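Local coordinates for protein Xaa-Pro Dipeptidase (Alteromonas macleodii, PDB 2QS8) that probably hydrolyses Xaa-Pro dipeptides or related carboxypeptidase substrates, as a TIM-barrel amidohydrolase with magnesium and methionine held in its active site, at residues A[63-68]-A[357-362]; A[109-114]-A[363-368]; A[27-32]-A[43-48]; A[10-15]-A[51-56]; A[244-249]-A[265-270]. All blocks are in the same frame, centred on the assembly; numbering follows the deposited sequence.

Interaction 1: A[63-68]-A[357-362]; sequences PGLMDM and SATMET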
# COMPACT_ATOMS: atom_id res chain seq x y z
N PRO A 63 -45.48 -17.46 -8.11
CA PRO A 63 -44.16 -18.03 -8.35
C PRO A 63 -43.40 -17.92 -7.02
O PRO A 63 -43.81 -17.17 -6.14
CB PRO A 63 -43.59 -17.16 -9.46
CG PRO A 63 -44.27 -15.85 -9.27
CD PRO A 63 -45.67 -16.20 -8.85
N GLY A 64 -42.32 -18.68 -6.87
CA GLY A 64 -41.55 -18.62 -5.64
C GLY A 64 -41.15 -17.20 -5.29
O GLY A 64 -40.71 -16.45 -6.16
N LEU A 65 -41.29 -16.82 -4.03
CA LEU A 65 -40.94 -15.47 -3.60
C LEU A 65 -39.43 -15.29 -3.35
O LEU A 65 -38.73 -16.25 -3.03
CB LEU A 65 -41.74 -15.11 -2.34
CG LEU A 65 -43.26 -15.20 -2.52
CD1 LEU A 65 -43.95 -14.98 -1.19
CD2 LEU A 65 -43.73 -14.18 -3.55
N MSE A 66 -38.95 -14.06 -3.49
CA MSE A 66 -37.54 -13.75 -3.29
C MSE A 66 -37.29 -12.61 -2.30
O MSE A 66 -38.01 -11.61 -2.30
CB MSE A 66 -36.91 -13.39 -4.63
CG MSE A 66 -36.89 -14.53 -5.60
SE MSE A 66 -35.86 -14.09 -7.22
CE MSE A 66 -36.81 -15.17 -8.54
N ASP A 67 -36.27 -12.76 -1.46
CA ASP A 67 -35.91 -11.74 -0.47
C ASP A 67 -34.46 -11.34 -0.79
O ASP A 67 -33.54 -12.13 -0.64
CB ASP A 67 -36.01 -12.32 0.95
CG ASP A 67 -35.96 -11.24 2.02
OD1 ASP A 67 -35.30 -10.21 1.81
OD2 ASP A 67 -36.59 -11.43 3.09
N MSE A 68 -34.28 -10.10 -1.25
CA MSE A 68 -32.96 -9.60 -1.63
C MSE A 68 -32.04 -9.21 -0.46
O MSE A 68 -30.93 -8.74 -0.70
CB MSE A 68 -33.12 -8.37 -2.52
CG MSE A 68 -33.92 -8.56 -3.78
SE MSE A 68 -32.99 -9.88 -4.87
CE MSE A 68 -31.39 -8.95 -5.45
N SER A 357 -42.60 -7.30 -7.12
CA SER A 357 -41.30 -6.84 -6.66
C SER A 357 -40.53 -7.96 -5.96
O SER A 357 -39.34 -7.85 -5.73
CB SER A 357 -41.45 -5.66 -5.71
OG SER A 357 -41.76 -6.11 -4.40
N ALA A 358 -41.22 -9.04 -5.62
CA ALA A 358 -40.59 -10.17 -4.94
C ALA A 358 -40.50 -11.38 -5.87
O ALA A 358 -40.13 -12.47 -5.44
CB ALA A 358 -41.36 -10.53 -3.70
N THR A 359 -40.84 -11.17 -7.13
CA THR A 359 -40.80 -12.24 -8.13
C THR A 359 -39.93 -11.85 -9.34
O THR A 359 -38.79 -12.29 -9.46
CB THR A 359 -42.24 -12.62 -8.59
OG1 THR A 359 -42.99 -11.44 -8.88
CG2 THR A 359 -42.94 -13.40 -7.52
N MSE A 360 -40.48 -11.03 -10.23
CA MSE A 360 -39.75 -10.59 -11.42
C MSE A 360 -38.71 -9.50 -11.15
O MSE A 360 -37.64 -9.48 -11.76
CB MSE A 360 -40.73 -10.08 -12.50
CG MSE A 360 -41.50 -11.20 -13.20
SE MSE A 360 -40.16 -12.37 -14.00
CE MSE A 360 -39.25 -11.13 -15.24
N GLU A 361 -39.01 -8.57 -10.26
CA GLU A 361 -38.05 -7.51 -9.96
C GLU A 361 -36.81 -8.06 -9.27
O GLU A 361 -35.68 -7.66 -9.57
CB GLU A 361 -38.70 -6.42 -9.12
CG GLU A 361 -39.76 -5.65 -9.89
CD GLU A 361 -39.26 -5.20 -11.27
OE1 GLU A 361 -38.50 -4.22 -11.35
OE2 GLU A 361 -39.62 -5.85 -12.28
N THR A 362 -37.02 -9.00 -8.35
CA THR A 362 -35.92 -9.61 -7.64
C THR A 362 -35.13 -10.48 -8.60
O THR A 362 -33.90 -10.52 -8.53
CB THR A 362 -36.42 -10.50 -6.47
OG1 THR A 362 -37.48 -11.35 -6.94
CG2 THR A 362 -36.91 -9.64 -5.32

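Interaction 2: A[109-114]-A[363-368]; sequences TVRQVG and AKLLRI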
# COMPACT_ATOMS: atom_id res chain seq x y z
N THR A 109 -36.01 -18.33 -3.15
CA THR A 109 -34.73 -17.76 -3.52
C THR A 109 -34.47 -16.55 -2.63
O THR A 109 -35.37 -15.76 -2.39
CB THR A 109 -34.69 -17.30 -5.01
OG1 THR A 109 -34.90 -18.42 -5.87
CG2 THR A 109 -33.33 -16.69 -5.34
N VAL A 110 -33.24 -16.43 -2.13
CA VAL A 110 -32.87 -15.29 -1.30
C VAL A 110 -31.46 -14.83 -1.64
O VAL A 110 -30.65 -15.59 -2.18
CB VAL A 110 -32.91 -15.63 0.23
CG1 VAL A 110 -34.31 -16.02 0.65
CG2 VAL A 110 -31.93 -16.75 0.56
N ARG A 111 -31.18 -13.57 -1.33
CA ARG A 111 -29.86 -13.01 -1.53
C ARG A 111 -29.32 -12.67 -0.13
O ARG A 111 -29.82 -11.74 0.51
CB ARG A 111 -29.95 -11.73 -2.39
CG ARG A 111 -28.59 -11.17 -2.81
CD ARG A 111 -28.70 -9.86 -3.62
NE ARG A 111 -29.27 -8.77 -2.83
CZ ARG A 111 -29.21 -7.49 -3.16
NH1 ARG A 111 -28.61 -7.11 -4.28
NH2 ARG A 111 -29.73 -6.58 -2.35
N GLN A 112 -28.36 -13.44 0.37
CA GLN A 112 -27.77 -13.15 1.67
C GLN A 112 -26.69 -12.09 1.45
O GLN A 112 -25.70 -12.34 0.75
CB GLN A 112 -27.12 -14.38 2.30
CG GLN A 112 -26.44 -14.06 3.63
CD GLN A 112 -26.96 -14.91 4.78
OE1 GLN A 112 -28.12 -15.31 4.79
NE2 GLN A 112 -26.11 -15.16 5.76
N VAL A 113 -26.87 -10.93 2.04
CA VAL A 113 -25.91 -9.87 1.86
C VAL A 113 -25.12 -9.56 3.12
O VAL A 113 -25.11 -8.42 3.58
CB VAL A 113 -26.60 -8.58 1.35
CG1 VAL A 113 -27.02 -8.77 -0.11
CG2 VAL A 113 -27.81 -8.28 2.21
N GLY A 114 -24.45 -10.58 3.66
CA GLY A 114 -23.63 -10.39 4.84
C GLY A 114 -23.68 -11.40 5.98
O GLY A 114 -24.74 -11.71 6.50
N ALA A 363 -35.83 -11.16 -9.50
CA ALA A 363 -35.16 -12.03 -10.48
C ALA A 363 -34.23 -11.23 -11.40
O ALA A 363 -33.18 -11.73 -11.80
CB ALA A 363 -36.19 -12.78 -11.31
N LYS A 364 -34.62 -10.01 -11.73
CA LYS A 364 -33.79 -9.16 -12.58
C LYS A 364 -32.54 -8.68 -11.83
O LYS A 364 -31.44 -8.68 -12.38
CB LYS A 364 -34.58 -7.94 -13.07
CG LYS A 364 -35.78 -8.28 -13.94
CD LYS A 364 -36.60 -7.04 -14.25
CE LYS A 364 -37.94 -7.40 -14.86
NZ LYS A 364 -38.84 -6.22 -14.93
N LEU A 365 -32.72 -8.28 -10.57
CA LEU A 365 -31.61 -7.82 -9.75
C LEU A 365 -30.58 -8.94 -9.54
O LEU A 365 -29.39 -8.67 -9.45
CB LEU A 365 -32.11 -7.32 -8.39
CG LEU A 365 -31.07 -6.73 -7.41
CD1 LEU A 365 -30.21 -5.67 -8.10
CD2 LEU A 365 -31.80 -6.13 -6.22
N LEU A 366 -31.05 -10.18 -9.47
CA LEU A 366 -30.16 -11.32 -9.30
C LEU A 366 -29.72 -11.89 -10.65
O LEU A 366 -29.02 -12.90 -10.69
CB LEU A 366 -30.84 -12.43 -8.49
CG LEU A 366 -30.79 -12.34 -6.96
CD1 LEU A 366 -31.51 -13.53 -6.35
CD2 LEU A 366 -29.34 -12.33 -6.48
N ARG A 367 -30.14 -11.25 -11.74
CA ARG A 367 -29.77 -11.66 -13.09
C ARG A 367 -30.18 -13.09 -13.42
O ARG A 367 -29.41 -13.86 -13.99
CB ARG A 367 -28.26 -11.49 -13.29
CG ARG A 367 -27.77 -10.10 -12.92
CD ARG A 367 -26.26 -9.97 -12.99
NE ARG A 367 -25.83 -8.64 -12.55
CZ ARG A 367 -24.58 -8.19 -12.63
NH1 ARG A 367 -23.61 -8.95 -13.14
NH2 ARG A 367 -24.30 -6.97 -12.19
N ILE A 368 -31.41 -13.45 -13.04
CA ILE A 368 -31.92 -14.79 -13.31
C ILE A 368 -33.36 -14.76 -13.82
O ILE A 368 -34.06 -15.77 -13.80
CB ILE A 368 -31.85 -15.68 -12.05
CG1 ILE A 368 -32.50 -14.97 -10.86
CG2 ILE A 368 -30.42 -16.04 -11.75
CD1 ILE A 368 -32.61 -15.85 -9.64
O HOH W 1 -28.07 -8.57 -6.89

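Interaction 3: A[27-32]-A[43-48]; sequences RISIVI and GFISSN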
# COMPACT_ATOMS: atom_id res chain seq x y z
N ARG A 27 -58.64 -20.39 -12.62
CA ARG A 27 -58.59 -21.77 -13.10
C ARG A 27 -57.55 -22.01 -14.17
O ARG A 27 -57.84 -21.88 -15.36
CB ARG A 27 -59.97 -22.20 -13.61
CG ARG A 27 -61.05 -22.23 -12.51
CD ARG A 27 -62.42 -22.60 -13.06
NE ARG A 27 -63.27 -21.43 -13.25
CZ ARG A 27 -63.13 -20.56 -14.24
NH1 ARG A 27 -62.18 -20.73 -15.14
NH2 ARG A 27 -63.93 -19.50 -14.31
N ILE A 28 -56.34 -22.37 -13.76
CA ILE A 28 -55.27 -22.63 -14.70
C ILE A 28 -54.57 -23.96 -14.41
O ILE A 28 -54.51 -24.41 -13.27
CB ILE A 28 -54.21 -21.48 -14.69
CG1 ILE A 28 -54.66 -20.33 -15.60
CG2 ILE A 28 -52.87 -21.97 -15.21
CD1 ILE A 28 -55.66 -19.41 -14.99
N SER A 29 -54.08 -24.61 -15.46
CA SER A 29 -53.37 -25.87 -15.34
C SER A 29 -51.90 -25.65 -15.63
O SER A 29 -51.54 -25.14 -16.69
CB SER A 29 -53.93 -26.91 -16.31
OG SER A 29 -55.15 -27.45 -15.84
N ILE A 30 -51.05 -26.02 -14.68
CA ILE A 30 -49.61 -25.87 -14.82
C ILE A 30 -49.02 -27.27 -14.90
O ILE A 30 -49.34 -28.13 -14.08
CB ILE A 30 -49.01 -25.13 -13.61
CG1 ILE A 30 -49.75 -23.80 -13.41
CG2 ILE A 30 -47.52 -24.89 -13.83
CD1 ILE A 30 -49.41 -23.09 -12.12
N VAL A 31 -48.18 -27.52 -15.90
CA VAL A 31 -47.59 -28.83 -16.06
C VAL A 31 -46.10 -28.78 -15.77
O VAL A 31 -45.37 -27.98 -16.36
CB VAL A 31 -47.81 -29.39 -17.48
CG1 VAL A 31 -47.43 -30.86 -17.53
CG2 VAL A 31 -49.25 -29.23 -17.87
N ILE A 32 -45.65 -29.63 -14.86
CA ILE A 32 -44.24 -29.68 -14.48
C ILE A 32 -43.57 -30.94 -15.00
O ILE A 32 -44.06 -32.05 -14.81
CB ILE A 32 -44.09 -29.62 -12.95
CG1 ILE A 32 -44.61 -28.28 -12.43
CG2 ILE A 32 -42.64 -29.83 -12.55
CD1 ILE A 32 -44.76 -28.21 -10.94
N GLY A 43 -58.22 -23.71 -17.80
CA GLY A 43 -59.17 -24.66 -17.27
C GLY A 43 -58.47 -25.80 -16.56
O GLY A 43 -57.24 -25.86 -16.53
N PHE A 44 -59.25 -26.70 -15.98
CA PHE A 44 -58.68 -27.84 -15.27
C PHE A 44 -58.71 -29.05 -16.19
O PHE A 44 -59.73 -29.71 -16.33
CB PHE A 44 -59.50 -28.13 -14.00
CG PHE A 44 -59.46 -27.01 -12.98
CD1 PHE A 44 -60.53 -26.81 -12.12
CD2 PHE A 44 -58.37 -26.16 -12.88
CE1 PHE A 44 -60.52 -25.78 -11.17
CE2 PHE A 44 -58.34 -25.13 -11.94
CZ PHE A 44 -59.42 -24.94 -11.09
N ILE A 45 -57.58 -29.33 -16.84
CA ILE A 45 -57.49 -30.46 -17.75
C ILE A 45 -57.49 -31.77 -16.97
O ILE A 45 -57.25 -31.78 -15.76
CB ILE A 45 -56.23 -30.39 -18.63
CG1 ILE A 45 -54.97 -30.35 -17.77
CG2 ILE A 45 -56.29 -29.18 -19.53
CD1 ILE A 45 -53.68 -30.40 -18.59
N SER A 46 -57.76 -32.86 -17.67
CA SER A 46 -57.81 -34.18 -17.04
C SER A 46 -56.50 -34.54 -16.37
O SER A 46 -55.43 -34.25 -16.90
CB SER A 46 -58.17 -35.23 -18.09
OG SER A 46 -59.39 -34.91 -18.73
N SER A 47 -56.58 -35.18 -15.21
CA SER A 47 -55.40 -35.57 -14.45
C SER A 47 -55.13 -37.07 -14.40
O SER A 47 -54.05 -37.49 -14.00
CB SER A 47 -55.52 -35.04 -13.02
OG SER A 47 -56.57 -35.69 -12.33
N ASN A 48 -56.10 -37.86 -14.82
CA ASN A 48 -55.99 -39.32 -14.81
C ASN A 48 -54.76 -39.87 -15.53
O ASN A 48 -54.33 -40.99 -15.26
CB ASN A 48 -57.25 -39.93 -15.43
CG ASN A 48 -58.52 -39.31 -14.89
OD1 ASN A 48 -58.87 -39.51 -13.72
ND2 ASN A 48 -59.22 -38.56 -15.73

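Interaction 4: A[10-15]-A[51-56]; sequences LIHAGK and EDYIDL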
# COMPACT_ATOMS: atom_id res chain seq x y z
N LEU A 10 -49.14 -32.51 -12.70
CA LEU A 10 -50.18 -31.57 -13.09
C LEU A 10 -50.69 -30.82 -11.87
O LEU A 10 -50.98 -31.43 -10.84
CB LEU A 10 -51.37 -32.29 -13.75
CG LEU A 10 -52.58 -31.37 -13.97
CD1 LEU A 10 -52.30 -30.40 -15.12
CD2 LEU A 10 -53.82 -32.22 -14.26
N ILE A 11 -50.82 -29.51 -11.99
CA ILE A 11 -51.32 -28.69 -10.89
C ILE A 11 -52.55 -27.91 -11.35
O ILE A 11 -52.52 -27.24 -12.38
CB ILE A 11 -50.26 -27.67 -10.40
CG1 ILE A 11 -49.06 -28.40 -9.81
CG2 ILE A 11 -50.86 -26.75 -9.36
CD1 ILE A 11 -47.97 -27.47 -9.34
N HIS A 12 -53.62 -28.02 -10.57
CA HIS A 12 -54.86 -27.30 -10.85
C HIS A 12 -54.84 -26.11 -9.91
O HIS A 12 -55.00 -26.25 -8.70
CB HIS A 12 -56.08 -28.18 -10.55
CG HIS A 12 -56.44 -29.12 -11.66
ND1 HIS A 12 -57.38 -30.12 -11.50
CD2 HIS A 12 -56.03 -29.19 -12.94
CE1 HIS A 12 -57.52 -30.76 -12.64
NE2 HIS A 12 -56.71 -30.22 -13.53
N ALA A 13 -54.64 -24.93 -10.48
CA ALA A 13 -54.60 -23.72 -9.67
C ALA A 13 -55.91 -22.93 -9.71
O ALA A 13 -56.32 -22.44 -10.77
CB ALA A 13 -53.44 -22.84 -10.12
N GLY A 14 -56.56 -22.82 -8.55
CA GLY A 14 -57.80 -22.09 -8.45
C GLY A 14 -57.58 -20.71 -9.02
O GLY A 14 -58.30 -20.28 -9.93
N LYS A 15 -56.57 -20.03 -8.50
CA LYS A 15 -56.21 -18.71 -8.97
C LYS A 15 -54.70 -18.69 -9.25
O LYS A 15 -53.95 -19.49 -8.68
CB LYS A 15 -56.58 -17.65 -7.93
CG LYS A 15 -58.08 -17.52 -7.74
CD LYS A 15 -58.43 -16.22 -7.05
CE LYS A 15 -59.94 -15.99 -7.03
NZ LYS A 15 -60.26 -14.64 -6.49
N GLU A 51 -48.56 -38.74 -13.93
CA GLU A 51 -47.91 -39.50 -12.87
C GLU A 51 -48.30 -38.93 -11.51
O GLU A 51 -48.60 -39.67 -10.58
CB GLU A 51 -46.39 -39.44 -13.03
CG GLU A 51 -45.61 -40.29 -12.03
CD GLU A 51 -45.70 -41.78 -12.33
OE1 GLU A 51 -45.23 -42.21 -13.41
OE2 GLU A 51 -46.24 -42.52 -11.48
N ASP A 52 -48.29 -37.60 -11.39
CA ASP A 52 -48.64 -36.94 -10.14
C ASP A 52 -49.59 -35.79 -10.36
O ASP A 52 -49.53 -35.10 -11.37
CB ASP A 52 -47.39 -36.42 -9.44
CG ASP A 52 -46.50 -37.52 -8.93
OD1 ASP A 52 -45.75 -38.12 -9.73
OD2 ASP A 52 -46.55 -37.81 -7.71
N TYR A 53 -50.46 -35.58 -9.37
CA TYR A 53 -51.45 -34.51 -9.43
C TYR A 53 -51.49 -33.73 -8.12
O TYR A 53 -51.49 -34.31 -7.04
CB TYR A 53 -52.83 -35.11 -9.73
CG TYR A 53 -54.00 -34.15 -9.61
CD1 TYR A 53 -54.05 -32.99 -10.39
CD2 TYR A 53 -55.05 -34.41 -8.74
CE1 TYR A 53 -55.13 -32.11 -10.30
CE2 TYR A 53 -56.13 -33.54 -8.64
CZ TYR A 53 -56.16 -32.40 -9.42
OH TYR A 53 -57.24 -31.55 -9.32
N ILE A 54 -51.51 -32.41 -8.23
CA ILE A 54 -51.56 -31.53 -7.07
C ILE A 54 -52.80 -30.66 -7.23
O ILE A 54 -52.83 -29.74 -8.05
CB ILE A 54 -50.30 -30.65 -6.96
CG1 ILE A 54 -49.07 -31.53 -6.71
CG2 ILE A 54 -50.45 -29.66 -5.81
CD1 ILE A 54 -47.75 -30.78 -6.74
N ASP A 55 -53.81 -30.95 -6.43
CA ASP A 55 -55.08 -30.23 -6.48
C ASP A 55 -55.08 -28.97 -5.62
O ASP A 55 -55.22 -29.05 -4.41
CB ASP A 55 -56.21 -31.18 -6.05
CG ASP A 55 -57.55 -30.49 -5.99
OD1 ASP A 55 -57.69 -29.36 -6.51
OD2 ASP A 55 -58.48 -31.09 -5.41
N LEU A 56 -54.96 -27.82 -6.27
CA LEU A 56 -54.94 -26.55 -5.56
C LEU A 56 -56.05 -25.63 -6.05
O LEU A 56 -55.89 -24.40 -6.08
CB LEU A 56 -53.57 -25.87 -5.75
CG LEU A 56 -52.30 -26.66 -5.43
CD1 LEU A 56 -51.08 -25.79 -5.69
CD2 LEU A 56 -52.31 -27.13 -3.98

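Interaction 5: A[244-249]-A[265-270]; sequences RAIKAG and DLMIEN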
# COMPACT_ATOMS: atom_id res chain seq x y z
N ARG A 244 -22.55 8.41 -4.09
CA ARG A 244 -21.24 8.03 -4.59
C ARG A 244 -21.37 6.63 -5.19
O ARG A 244 -20.75 6.32 -6.21
CB ARG A 244 -20.19 8.03 -3.47
CG ARG A 244 -19.94 9.39 -2.84
CD ARG A 244 -18.80 9.36 -1.82
NE ARG A 244 -18.58 10.69 -1.24
CZ ARG A 244 -17.70 10.96 -0.27
NH1 ARG A 244 -16.93 10.00 0.24
NH2 ARG A 244 -17.58 12.20 0.18
N ALA A 245 -22.19 5.80 -4.55
CA ALA A 245 -22.40 4.43 -5.00
C ALA A 245 -23.31 4.35 -6.22
O ALA A 245 -23.06 3.56 -7.13
CB ALA A 245 -22.99 3.60 -3.85
N ILE A 246 -24.37 5.16 -6.24
CA ILE A 246 -25.29 5.17 -7.37
C ILE A 246 -24.53 5.61 -8.62
O ILE A 246 -24.64 4.98 -9.67
CB ILE A 246 -26.46 6.12 -7.12
CG1 ILE A 246 -27.24 5.66 -5.89
CG2 ILE A 246 -27.39 6.16 -8.33
CD1 ILE A 246 -28.23 6.66 -5.36
N LYS A 247 -23.76 6.68 -8.49
CA LYS A 247 -22.99 7.18 -9.62
C LYS A 247 -21.91 6.19 -10.04
O LYS A 247 -21.50 6.17 -11.20
CB LYS A 247 -22.34 8.52 -9.27
CG LYS A 247 -23.33 9.69 -9.27
CD LYS A 247 -22.64 11.04 -9.11
CE LYS A 247 -22.16 11.29 -7.69
NZ LYS A 247 -21.61 12.67 -7.57
N ALA A 248 -21.43 5.36 -9.10
CA ALA A 248 -20.39 4.39 -9.43
C ALA A 248 -20.94 3.24 -10.25
O ALA A 248 -20.20 2.56 -10.96
CB ALA A 248 -19.73 3.86 -8.15
N GLY A 249 -22.25 3.02 -10.15
CA GLY A 249 -22.88 1.96 -10.92
C GLY A 249 -23.26 0.69 -10.18
O GLY A 249 -23.37 -0.37 -10.80
N ASP A 265 -33.36 10.55 -8.75
CA ASP A 265 -33.21 10.69 -10.19
C ASP A 265 -31.97 9.95 -10.67
O ASP A 265 -31.95 9.38 -11.76
CB ASP A 265 -33.13 12.17 -10.59
CG ASP A 265 -34.45 12.90 -10.40
OD1 ASP A 265 -35.50 12.32 -10.74
OD2 ASP A 265 -34.44 14.06 -9.93
N LEU A 266 -30.92 9.95 -9.87
CA LEU A 266 -29.71 9.24 -10.24
C LEU A 266 -30.01 7.75 -10.33
O LEU A 266 -29.58 7.09 -11.27
CB LEU A 266 -28.60 9.49 -9.20
CG LEU A 266 -27.89 10.84 -9.32
CD1 LEU A 266 -26.99 11.05 -8.13
CD2 LEU A 266 -27.09 10.88 -10.62
N MSE A 267 -30.75 7.22 -9.37
CA MSE A 267 -31.09 5.80 -9.39
C MSE A 267 -31.95 5.43 -10.59
O MSE A 267 -31.81 4.34 -11.15
CB MSE A 267 -31.80 5.41 -8.11
CG MSE A 267 -30.86 5.28 -6.94
SE MSE A 267 -31.89 4.78 -5.36
CE MSE A 267 -32.11 2.84 -5.67
N ILE A 268 -32.83 6.34 -10.98
CA ILE A 268 -33.69 6.10 -12.13
C ILE A 268 -32.86 6.12 -13.41
O ILE A 268 -33.02 5.27 -14.28
CB ILE A 268 -34.79 7.18 -12.23
CG1 ILE A 268 -35.72 7.07 -11.02
CG2 ILE A 268 -35.57 7.02 -13.52
CD1 ILE A 268 -36.72 8.18 -10.92
N GLU A 269 -31.95 7.08 -13.50
CA GLU A 269 -31.09 7.21 -14.68
C GLU A 269 -30.13 6.04 -14.86
O GLU A 269 -29.85 5.64 -15.99
CB GLU A 269 -30.28 8.50 -14.57
CG GLU A 269 -29.41 8.80 -15.78
CD GLU A 269 -28.37 9.88 -15.47
OE1 GLU A 269 -28.75 10.93 -14.91
OE2 GLU A 269 -27.18 9.67 -15.81
N ASN A 270 -29.63 5.51 -13.75
CA ASN A 270 -28.69 4.40 -13.79
C ASN A 270 -29.38 3.04 -13.68
O ASN A 270 -28.74 2.00 -13.79
CB ASN A 270 -27.66 4.54 -12.66
CG ASN A 270 -26.73 5.73 -12.85
OD1 ASN A 270 -25.89 5.74 -13.75
ND2 ASN A 270 -26.88 6.75 -12.01

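Interaction 1: A[63-68]-A[357-362]
T362, M66 and T359 carry this junction between a strand and a helix start in the TIM barrel of the amidohydrolase fold. Strand 60-67 runs toward H69 and H71, two of the magnesium ligands, and the beginning of helix 360-365 is pressed against it. The T362 hydroxyl sits over the side chain of M66, a selenomethionine, with OG1 3.1 Å from M66 CB and 3.2 Å from M66 SE, while the T362 methyl CG2 meets M68 CG at 3.5 Å. The threonine torsion (chi1 48°) sets OG1 between its own N and carbonyl carbon, where it can give a bond back to T359 O at 3.0 Å, entering from above that carbonyl's plane. M66 runs out extended beyond CG, which carries CE across to within 3.6 Å of T359 O. The backbones are joined by one bent bond, M66 N to A358 O at 2.8 Å, in the carbonyl plane. Toward the start of the strand, T359 has its OG1 taken by I355 O one turn earlier, and its methyl is left for the strand. There the proline ring and the threonine cross at about a right angle, P63 CG lying 3.3 Å from T359 CG2.

Interaction 2: A[109-114]-A[363-368]
L365 and L366 meet R111 and T109 where the end of helix 360-365 closes over strand 107-112, a parallel neighbour of strand 60-67 in the TIM barrel, and the segment offers a neat example of a helix ending in a Schellman motif. A363 contributes through its carbonyl, which receives the closing bond of that motif. Next comes L365, with CG anti to its backbone N (chi1 -177°); this carries CD2 over one face of the R111 guanidinium, 3.9 Å from R111 NH1. A water links the same pair, accepting a hydrogen bond from R111 NH1 at 3.0 Å and donating one to L365 O. The guanidinium is gripped well beyond this contact, by M68 O at NE, E254 at NH2 and S252 at NH1, with W231 as a cation-pi partner, so its rotation is probably fixed. L366 splits its two methyls: CD2 rests on the aliphatic part of the arginine, 3.8 Å from R111 CD, and CD1 packs on T109 CG2 at the same distance. R367 then takes positive phi (59°), its N bonding to K364 O. I368 completes the turn with its N 2.8 Å from A363 O, and its side chain points back toward the strand, where I368 CD1 comes to 4.4 Å from T109 CG2.

Interaction 3: A[27-32]-A[43-48]
R27 and F44 cross at about a right angle, the aliphatic start of the arginine resting on the phenylalanine ring. R27 CB makes an off-centre CH-pi contact, 4.1 Å from the F44 ring centroid and 29° off the ring normal, and R27 CG comes within 3.5 Å of F44 CZ. The guanidinium leads away. F44 also stacks on H12 of the neighbouring strand 9-16. The chain has just left a beta hairpin, strands 28-33 and 36-42, in the small beta domain beside the barrel, and S29 holds the departing segment by gripping it twice. S29 OG gives a bond to G43 O at 2.7 Å, on a lone pair in the carbonyl plane, and accepts one from I45 N at 3.2 Å, nearly straight at 165°. Without the hydroxyl, as with an alanine here, G43 O and I45 N would probably each lose a partner and the segment be freer to shift. I45 CG1, placed between its own backbone N and carbonyl carbon (chi1 58°), lies alongside the same hydroxyl, 3.5 Å from S29 OG, while G43 N bonds to R27 O at 3.1 Å from above the carbonyl plane.

Interaction 4: A[10-15]-A[51-56]
I11 reaches both I54 and L56, with different branches, on the apolar face of two neighbouring strands. I11 and I54 stand side by side, pointing the same way, with I11 CG1 3.8 Å from I54 CB, while the other branch, I11 CG2, crosses to L56 CD1. I404 and V402 of strand 400-405 pack on this face, so the core of the small beta domain joins strands from both ends of the chain. Strands 10-13 and 52-56 run parallel, 10° apart, in regular parallel pairing: L10 N bonds to D52 O, I54 N to L10 O at 2.8 Å, H12 N to I54 O and L56 N to H12 O. Further along, G14 N reaches L56 O at 3.0 Å. The opposite face carries L10, H12, Y53 and D55. L10 CD2 lies 4.0 Å from Y53 CD1, and beyond it the tyrosine, with CG anti to its N (chi1 171°), sends its ring across to H12. The pair is an offset edge-to-face stack, planes at 78°, with Y53 CE1 over the imidazole face. A short hydrogen bond of 2.6 Å joins H12 ND1 and Y53 OH. H12 NE2 is held in turn by I45 O, and the D55 carboxylate pairs with R57.

Interaction 5: A[244-249]-A[265-270]
I246 meets M267 and L266 through a split set by its first torsion: with CG1 anti to the carbonyl carbon (chi1 -61°), the CG1-CD1 arm goes to one residue of the facing helix and the CG2 methyl to the one before it. Helices 239-248 and 261-270 are outer helices of the TIM barrel, with strand 252-253 between them in the chain; their segments run nearly parallel, 18° apart, axes 9.4 Å at closest. I246 CD1 presses on CG of the selenomethionine M267 at 3.4 Å, the two side chains crossing at about a right angle, and I246 CG2 sits 3.6 Å from L266 CB. I253 of the strand beneath touches both I246 and M267. Replacing I246 by alanine would probably open a gap between the helices at L266 and M267. K247 CG lies 4.1 Å from L266 CD1, a looser touch among more exposed residues. R244 turns away from this interface and forms a salt bridge with D227 of the second subunit. N270 folds its amide back onto its own helix: ND2 donates to L266 O at 2.8 Å, while N270 N reaches that oxygen from the opposite face of its plane.

Interactions 1 and 2 form one continuous unit, their centres 9 Å apart: both use helix 360-365, and D67 O and R111 N, 2.9 Å apart, join the neighbouring barrel strands 60-67 and 107-112. They are also near the active site, the R111 side chain about 9 Å from the magnesium ion and the M68 side chain about 11 Å from it. Interactions 3 and 4 form a second cluster, centres 6 Å apart, in the small beta domain; I45 O and H12 NE2, 2.8 Å apart, connect them. The sheet of strand 9-16 continues into strand 60-67, so this cluster reaches interaction 1 through shared sheet, although their atoms do not touch. Interaction 5 stands apart on the barrel's outside, its centre 19 Å from that of interaction 2.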